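Local coordinates for protein branched-chain alpha-ketoacid decarboxylase (PDB 2VBF) that probably decarboxylates branched-chain and aromatic alpha-keto acids to aldehydes, using thiamine diphosphate and a magnesium ion, at residues 552-556 against 557-561; 299-303 against 304-308. All blocks are in the same frame, centred on the assembly; numbering follows the deposited sequence.

Contact 2 comes first along the chain and contact 1 near its end, yet their centres lie only about 24 Å apart. Contact 2 (299-308) runs off strand 298-302 of the mixed sheet in the central domain. Contact 1 (552-561) covers the loop after strand 542-548, the last strand in sequence of the C-terminal parallel sheet, and the start of helix 556-568. The two meet where M561 CE packs 3.5 Å from D308 O, and further along the same helix Q568 bonds to the D308 carboxylate. The final helix thus reaches from the thiamine diphosphate region to the central domain, while D308 also touches the second subunit.

Contact 1. Residues 552-556 against 557-561; sequences EDAPK and LLKKM
K559 folds back along the chain that leads into its own helix, lying against A554, P555 and K556. Its CB sits 3.5 Å from K556 O. Because CG lies beside the backbone N (chi1 -71°), the chain then runs toward the loop: CG meets A554 O at 3.6 Å and the A554 methyl carbon CB at 4.0 Å, and CD stays 3.8 Å from A554 O. Bends at chi3 and chi4 (74° and 58°) curl the end round, and NZ reaches a water at an unusually short 2.5 Å; that water lies within bonding distance of E552 O and is only weakly placed to accept from A554 N.

P555 is the N-cap residue of helix 556-568. Its carbonyl accepts K559 N at 3.0 Å and, weakly, L558 N. The proline ring crosses L558 obliquely, CG lying 3.9 Å from L558 CB. The ring also touches helix 379-389 and T402, a thiamine diphosphate-binding residue. L558 packs on T402 and V484, another cofactor-binding residue, so this helix start backs the cofactor site. A554 CB adds a looser apolar contact with L558 CD2, 4.2 Å away. K556 turns its ammonium group elsewhere, to a salt bridge with D380.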
ATOM      1  N   GLU A 552      11.468 -23.148  13.448  1.00 17.81           N
ATOM      2  CA  GLU A 552      12.791 -22.983  14.062  1.00 19.55           C
ATOM      3  C   GLU A 552      13.933 -23.157  13.067  1.00 18.14           C
ATOM      4  O   GLU A 552      15.089 -22.881  13.390  1.00 21.08           O
ATOM      5  CB  GLU A 552      12.992 -23.996  15.191  1.00 19.62           C
ATOM      6  CG  GLU A 552      11.963 -23.894  16.308  1.00 22.57           C
ATOM      7  CD  GLU A 552      10.705 -24.723  16.080  1.00 23.57           C
ATOM      8  OE1 GLU A 552      10.564 -25.388  15.025  1.00 22.71           O
ATOM      9  OE2 GLU A 552       9.847 -24.705  16.984  1.00 25.23           O
ATOM     10  N   ASP A 553      13.607 -23.619  11.865  1.00 18.16           N
ATOM     11  CA  ASP A 553      14.611 -23.941  10.852  1.00 17.88           C
ATOM     12  C   ASP A 553      14.948 -22.714  10.002  1.00 17.77           C
ATOM     13  O   ASP A 553      14.069 -22.092   9.414  1.00 16.08           O
ATOM     14  CB  ASP A 553      14.081 -25.071   9.977  1.00 18.37           C
ATOM     15  CG  ASP A 553      15.119 -25.639   9.019  1.00 17.71           C
ATOM     16  OD1 ASP A 553      16.326 -25.355   9.153  1.00 20.44           O
ATOM     17  OD2 ASP A 553      14.689 -26.379   8.111  1.00 19.04           O
ATOM     18  N   ALA A 554      16.227 -22.375   9.957  1.00 18.81           N
ATOM     19  CA  ALA A 554      16.718 -21.274   9.125  1.00 18.48           C
ATOM     20  C   ALA A 554      17.994 -21.711   8.403  1.00 19.35           C
ATOM     21  O   ALA A 554      18.793 -22.453   8.974  1.00 19.67           O
ATOM     22  CB  ALA A 554      16.998 -20.069   9.984  1.00 18.96           C
ATOM     23  N   PRO A 555      18.193 -21.248   7.159  1.00 19.10           N
ATOM     24  CA  PRO A 555      19.413 -21.596   6.436  1.00 19.27           C
ATOM     25  C   PRO A 555      20.639 -21.043   7.155  1.00 20.46           C
ATOM     26  O   PRO A 555      20.547 -20.023   7.836  1.00 17.06           O
ATOM     27  CB  PRO A 555      19.221 -20.929   5.070  1.00 19.99           C
ATOM     28  CG  PRO A 555      18.279 -19.830   5.322  1.00 19.19           C
ATOM     29  CD  PRO A 555      17.342 -20.336   6.377  1.00 19.01           C
ATOM     30  N   LYS A 556      21.771 -21.730   7.022  1.00 20.29           N
ATOM     31  CA  LYS A 556      22.995 -21.345   7.736  1.00 22.75           C
ATOM     32  C   LYS A 556      23.310 -19.854   7.648  1.00 21.44           C
ATOM     33  O   LYS A 556      23.665 -19.240   8.651  1.00 22.80           O
ATOM     34  CB  LYS A 556      24.190 -22.171   7.239  1.00 24.79           C
ATOM     35  CG  LYS A 556      24.151 -23.607   7.727  1.00 26.51           C
ATOM     36  CD  LYS A 556      25.367 -24.419   7.303  1.00 28.22           C
ATOM     37  CE  LYS A 556      25.361 -25.807   7.956  1.00 29.97           C
ATOM     38  NZ  LYS A 556      24.349 -26.730   7.359  1.00 32.82           N
ATOM     39  N   LEU A 557      23.160 -19.262   6.467  1.00 22.07           N
ATOM     40  CA  LEU A 557      23.481 -17.837   6.301  1.00 22.30           C
ATOM     41  C   LEU A 557      22.608 -16.970   7.215  1.00 21.74           C
ATOM     42  O   LEU A 557      23.105 -16.015   7.816  1.00 22.62           O
ATOM     43  CB  LEU A 557      23.339 -17.381   4.838  1.00 22.69           C
ATOM     44  CG  LEU A 557      23.737 -15.925   4.531  1.00 22.68           C
ATOM     45  CD1 LEU A 557      25.160 -15.649   5.000  1.00 24.16           C
ATOM     46  CD2 LEU A 557      23.601 -15.606   3.043  1.00 23.33           C
ATOM     47  N   LEU A 558      21.323 -17.309   7.325  1.00 21.18           N
ATOM     48  CA  LEU A 558      20.383 -16.516   8.127  1.00 22.08           C
ATOM     49  C   LEU A 558      20.601 -16.733   9.622  1.00 22.29           C
ATOM     50  O   LEU A 558      20.408 -15.816  10.422  1.00 21.08           O
ATOM     51  CB  LEU A 558      18.924 -16.820   7.752  1.00 22.63           C
ATOM     52  CG  LEU A 558      17.827 -16.113   8.558  1.00 23.50           C
ATOM     53  CD1 LEU A 558      18.066 -14.604   8.601  1.00 23.78           C
ATOM     54  CD2 LEU A 558      16.462 -16.418   7.978  1.00 21.42           C
ATOM     55  N   LYS A 559      21.004 -17.938  10.006  1.00 22.53           N
ATOM     56  CA  LYS A 559      21.334 -18.192  11.404  1.00 24.32           C
ATOM     57  C   LYS A 559      22.401 -17.205  11.871  1.00 24.36           C
ATOM     58  O   LYS A 559      22.352 -16.720  13.000  1.00 24.72           O
ATOM     59  CB  LYS A 559      21.805 -19.635  11.606  1.00 25.49           C
ATOM     60  CG  LYS A 559      20.686 -20.658  11.469  1.00 27.42           C
ATOM     61  CD  LYS A 559      21.134 -22.052  11.877  1.00 29.07           C
ATOM     62  CE  LYS A 559      21.278 -22.209  13.395  1.00 31.95           C
ATOM     63  NZ  LYS A 559      20.016 -21.900  14.135  1.00 33.00           N
ATOM     64  N   LYS A 560      23.345 -16.887  10.987  1.00 23.62           N
ATOM     65  CA  LYS A 560      24.417 -15.944  11.305  1.00 24.02           C
ATOM     66  C   LYS A 560      23.944 -14.498  11.186  1.00 23.28           C
ATOM     67  O   LYS A 560      24.194 -13.679  12.063  1.00 21.02           O
ATOM     68  CB  LYS A 560      25.619 -16.184  10.397  1.00 25.07           C
ATOM     69  CG  LYS A 560      26.205 -17.589  10.517  1.00 26.51           C
ATOM     70  CD  LYS A 560      27.333 -17.807   9.528  1.00 28.22           C
ATOM     71  CE  LYS A 560      27.908 -19.216   9.633  1.00 30.47           C
ATOM     72  NZ  LYS A 560      28.516 -19.470  10.984  1.00 33.51           N
ATOM     73  N   MET A 561      23.239 -14.198  10.101  1.00 21.95           N
ATOM     74  CA  MET A 561      22.816 -12.823   9.824  1.00 22.75           C
ATOM     75  C   MET A 561      21.748 -12.304  10.796  1.00 22.88           C
ATOM     76  O   MET A 561      21.681 -11.092  11.088  1.00 21.46           O
ATOM     77  CB  MET A 561      22.309 -12.732   8.386  1.00 23.24           C
ATOM     78  CG  MET A 561      22.225 -11.336   7.876  1.00 25.72           C
ATOM     79  SD  MET A 561      23.830 -10.538   7.705  1.00 27.34           S
ATOM     80  CE  MET A 561      23.305  -8.818   7.798  1.00 26.50           C
TER
HETATM   81  O   HOH W   1      17.862 -22.141  12.889  1.00 44.35           O

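Contact 2. Residues 299-303 against 304-308; sequences ILMLG and VKLTD
M301, the last strand residue but one, packs on V304 just beyond the strand end, and this apolar pair carries the contact. The two side chains cross at about a right angle. M301 SD comes within 4.0 Å of V304 CG1, and CE stands 4.1 Å from both CG1 and CB of the valine, so the thioether end covers this branch while CG2 lies nearer the methionine stem, 4.2 Å from M301 CB. A turn about the CG-SD bond (chi3 -54°) swings CE to V304. The same methyl approaches L306 CD1 more loosely, at 4.4 Å. With an alanine here the thioether arm is gone, and V304 CG1 and L306 CD1 would probably lose their cover on this side, leaving a gap beside I234 and M323.

The backbone contribution is one of shape, since the two segments share no hydrogen bond. G303 turns the chain in the left-handed region (phi 68°, psi 34°), where a residue without a side chain fits most easily, and V304 CG2 comes back to within 3.8 Å of L302 O.

Polar contacts lead outward. V304 O accepts from N327 ND2, just past the neighbouring strand 323-326, and D308 OD2 bonds to H135 of the second subunit.

Strand 298-302 is hydrogen-bonded on one flank to strand 231-235 and on the other to strand 323-326, both parallel to it; G303 and V304 thus lead the chain out of the carboxyl end of an inner parallel strand, with M301 of that strand packed over V304, in the alpha/beta central domain of a thiamine diphosphate enzyme.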
ATOM      1  N   ILE A 299      41.028  -3.953  -7.233  1.00 14.82           N
ATOM      2  CA  ILE A 299      39.588  -4.200  -7.203  1.00 14.90           C
ATOM      3  C   ILE A 299      38.907  -3.201  -8.131  1.00 14.55           C
ATOM      4  O   ILE A 299      39.096  -1.990  -7.982  1.00 15.36           O
ATOM      5  CB  ILE A 299      38.997  -4.017  -5.798  1.00 15.27           C
ATOM      6  CG1 ILE A 299      39.710  -4.912  -4.779  1.00 15.18           C
ATOM      7  CG2 ILE A 299      37.478  -4.299  -5.818  1.00 15.34           C
ATOM      8  CD1 ILE A 299      39.541  -4.453  -3.353  1.00 15.45           C
ATOM      9  N   LEU A 300      38.127  -3.719  -9.078  1.00 14.31           N
ATOM     10  CA  LEU A 300      37.249  -2.909  -9.931  1.00 13.73           C
ATOM     11  C   LEU A 300      35.794  -3.172  -9.524  1.00 13.43           C
ATOM     12  O   LEU A 300      35.281  -4.293  -9.725  1.00 11.85           O
ATOM     13  CB  LEU A 300      37.455  -3.274 -11.400  1.00 14.24           C
ATOM     14  CG  LEU A 300      36.597  -2.574 -12.464  1.00 13.96           C
ATOM     15  CD1 LEU A 300      36.881  -1.065 -12.471  1.00 15.37           C
ATOM     16  CD2 LEU A 300      36.835  -3.172 -13.848  1.00 16.78           C
ATOM     17  N   MET A 301      35.141  -2.172  -8.922  1.00 13.43           N
ATOM     18  CA  MET A 301      33.710  -2.280  -8.598  1.00 14.40           C
ATOM     19  C   MET A 301      32.879  -1.562  -9.655  1.00 14.60           C
ATOM     20  O   MET A 301      33.130  -0.388  -9.975  1.00 14.73           O
ATOM     21  CB  MET A 301      33.376  -1.699  -7.221  1.00 15.55           C
ATOM     22  CG  MET A 301      34.142  -2.331  -6.074  1.00 16.46           C
ATOM     23  SD  MET A 301      33.184  -2.418  -4.535  1.00 17.94           S
ATOM     24  CE  MET A 301      32.662  -0.721  -4.269  1.00 16.75           C
ATOM     25  N   LEU A 302      31.891  -2.272 -10.193  1.00 13.77           N
ATOM     26  CA  LEU A 302      31.007  -1.742 -11.225  1.00 13.90           C
ATOM     27  C   LEU A 302      29.579  -1.749 -10.708  1.00 15.09           C
ATOM     28  O   LEU A 302      28.952  -2.799 -10.624  1.00 15.03           O
ATOM     29  CB  LEU A 302      31.088  -2.594 -12.484  1.00 14.36           C
ATOM     30  CG  LEU A 302      32.483  -2.751 -13.083  1.00 16.85           C
ATOM     31  CD1 LEU A 302      32.441  -3.670 -14.290  1.00 18.24           C
ATOM     32  CD2 LEU A 302      33.036  -1.407 -13.461  1.00 16.42           C
ATOM     33  N   GLY A 303      29.080  -0.570 -10.358  1.00 14.32           N
ATOM     34  CA  GLY A 303      27.687  -0.407  -9.956  1.00 13.46           C
ATOM     35  C   GLY A 303      27.284  -1.040  -8.639  1.00 13.32           C
ATOM     36  O   GLY A 303      26.149  -1.497  -8.491  1.00 14.09           O
ATOM     37  N   VAL A 304      28.210  -1.047  -7.688  1.00 12.11           N
ATOM     38  CA  VAL A 304      28.030  -1.699  -6.389  1.00 12.70           C
ATOM     39  C   VAL A 304      27.653  -0.704  -5.285  1.00 11.51           C
ATOM     40  O   VAL A 304      28.182   0.402  -5.241  1.00 14.05           O
ATOM     41  CB  VAL A 304      29.332  -2.413  -5.988  1.00 11.75           C
ATOM     42  CG1 VAL A 304      29.249  -2.945  -4.561  1.00 13.29           C
ATOM     43  CG2 VAL A 304      29.639  -3.529  -6.976  1.00 12.41           C
ATOM     44  N   LYS A 305      26.755  -1.102  -4.387  1.00 12.15           N
ATOM     45  CA  LYS A 305      26.554  -0.359  -3.155  1.00 13.05           C
ATOM     46  C   LYS A 305      26.614  -1.330  -1.996  1.00 12.23           C
ATOM     47  O   LYS A 305      25.942  -2.357  -2.012  1.00 13.42           O
ATOM     48  CB  LYS A 305      25.247   0.441  -3.134  1.00 13.83           C
ATOM     49  CG  LYS A 305      25.242   1.614  -4.112  1.00 14.67           C
ATOM     50  CD  LYS A 305      24.043   2.528  -3.910  1.00 14.58           C
ATOM     51  CE  LYS A 305      24.095   3.740  -4.826  1.00 16.37           C
ATOM     52  NZ  LYS A 305      22.922   4.652  -4.662  1.00 15.19           N
ATOM     53  N   LEU A 306      27.416  -0.970  -0.996  1.00 14.21           N
ATOM     54  CA  LEU A 306      27.654  -1.797   0.168  1.00 14.19           C
ATOM     55  C   LEU A 306      26.626  -1.498   1.262  1.00 14.54           C
ATOM     56  O   LEU A 306      26.665  -0.445   1.881  1.00 15.29           O
ATOM     57  CB  LEU A 306      29.072  -1.549   0.685  1.00 13.58           C
ATOM     58  CG  LEU A 306      30.155  -1.847  -0.369  1.00 15.01           C
ATOM     59  CD1 LEU A 306      31.478  -1.081  -0.086  1.00 17.58           C
ATOM     60  CD2 LEU A 306      30.358  -3.360  -0.471  1.00 15.55           C
ATOM     61  N   THR A 307      25.707  -2.438   1.473  1.00 12.73           N
ATOM     62  CA  THR A 307      24.593  -2.260   2.419  1.00 13.56           C
ATOM     63  C   THR A 307      24.675  -3.318   3.528  1.00 13.25           C
ATOM     64  O   THR A 307      25.419  -4.294   3.403  1.00 13.58           O
ATOM     65  CB  THR A 307      23.199  -2.342   1.712  1.00 11.88           C
ATOM     66  OG1 THR A 307      22.864  -3.703   1.406  1.00 13.41           O
ATOM     67  CG2 THR A 307      23.169  -1.478   0.423  1.00 12.05           C
ATOM     68  N   ASP A 308      23.895  -3.164   4.603  1.00 14.27           N
ATOM     69  CA  ASP A 308      24.003  -4.134   5.717  1.00 15.24           C
ATOM     70  C   ASP A 308      23.787  -5.591   5.279  1.00 16.27           C
ATOM     71  O   ASP A 308      24.609  -6.467   5.581  1.00 16.49           O
ATOM     72  CB  ASP A 308      23.129  -3.761   6.950  1.00 14.13           C
ATOM     73  CG  ASP A 308      21.628  -3.683   6.663  1.00 17.51           C
ATOM     74  OD1 ASP A 308      21.201  -3.660   5.486  1.00 17.35           O
ATOM     75  OD2 ASP A 308      20.860  -3.631   7.665  1.00 14.05           O
TER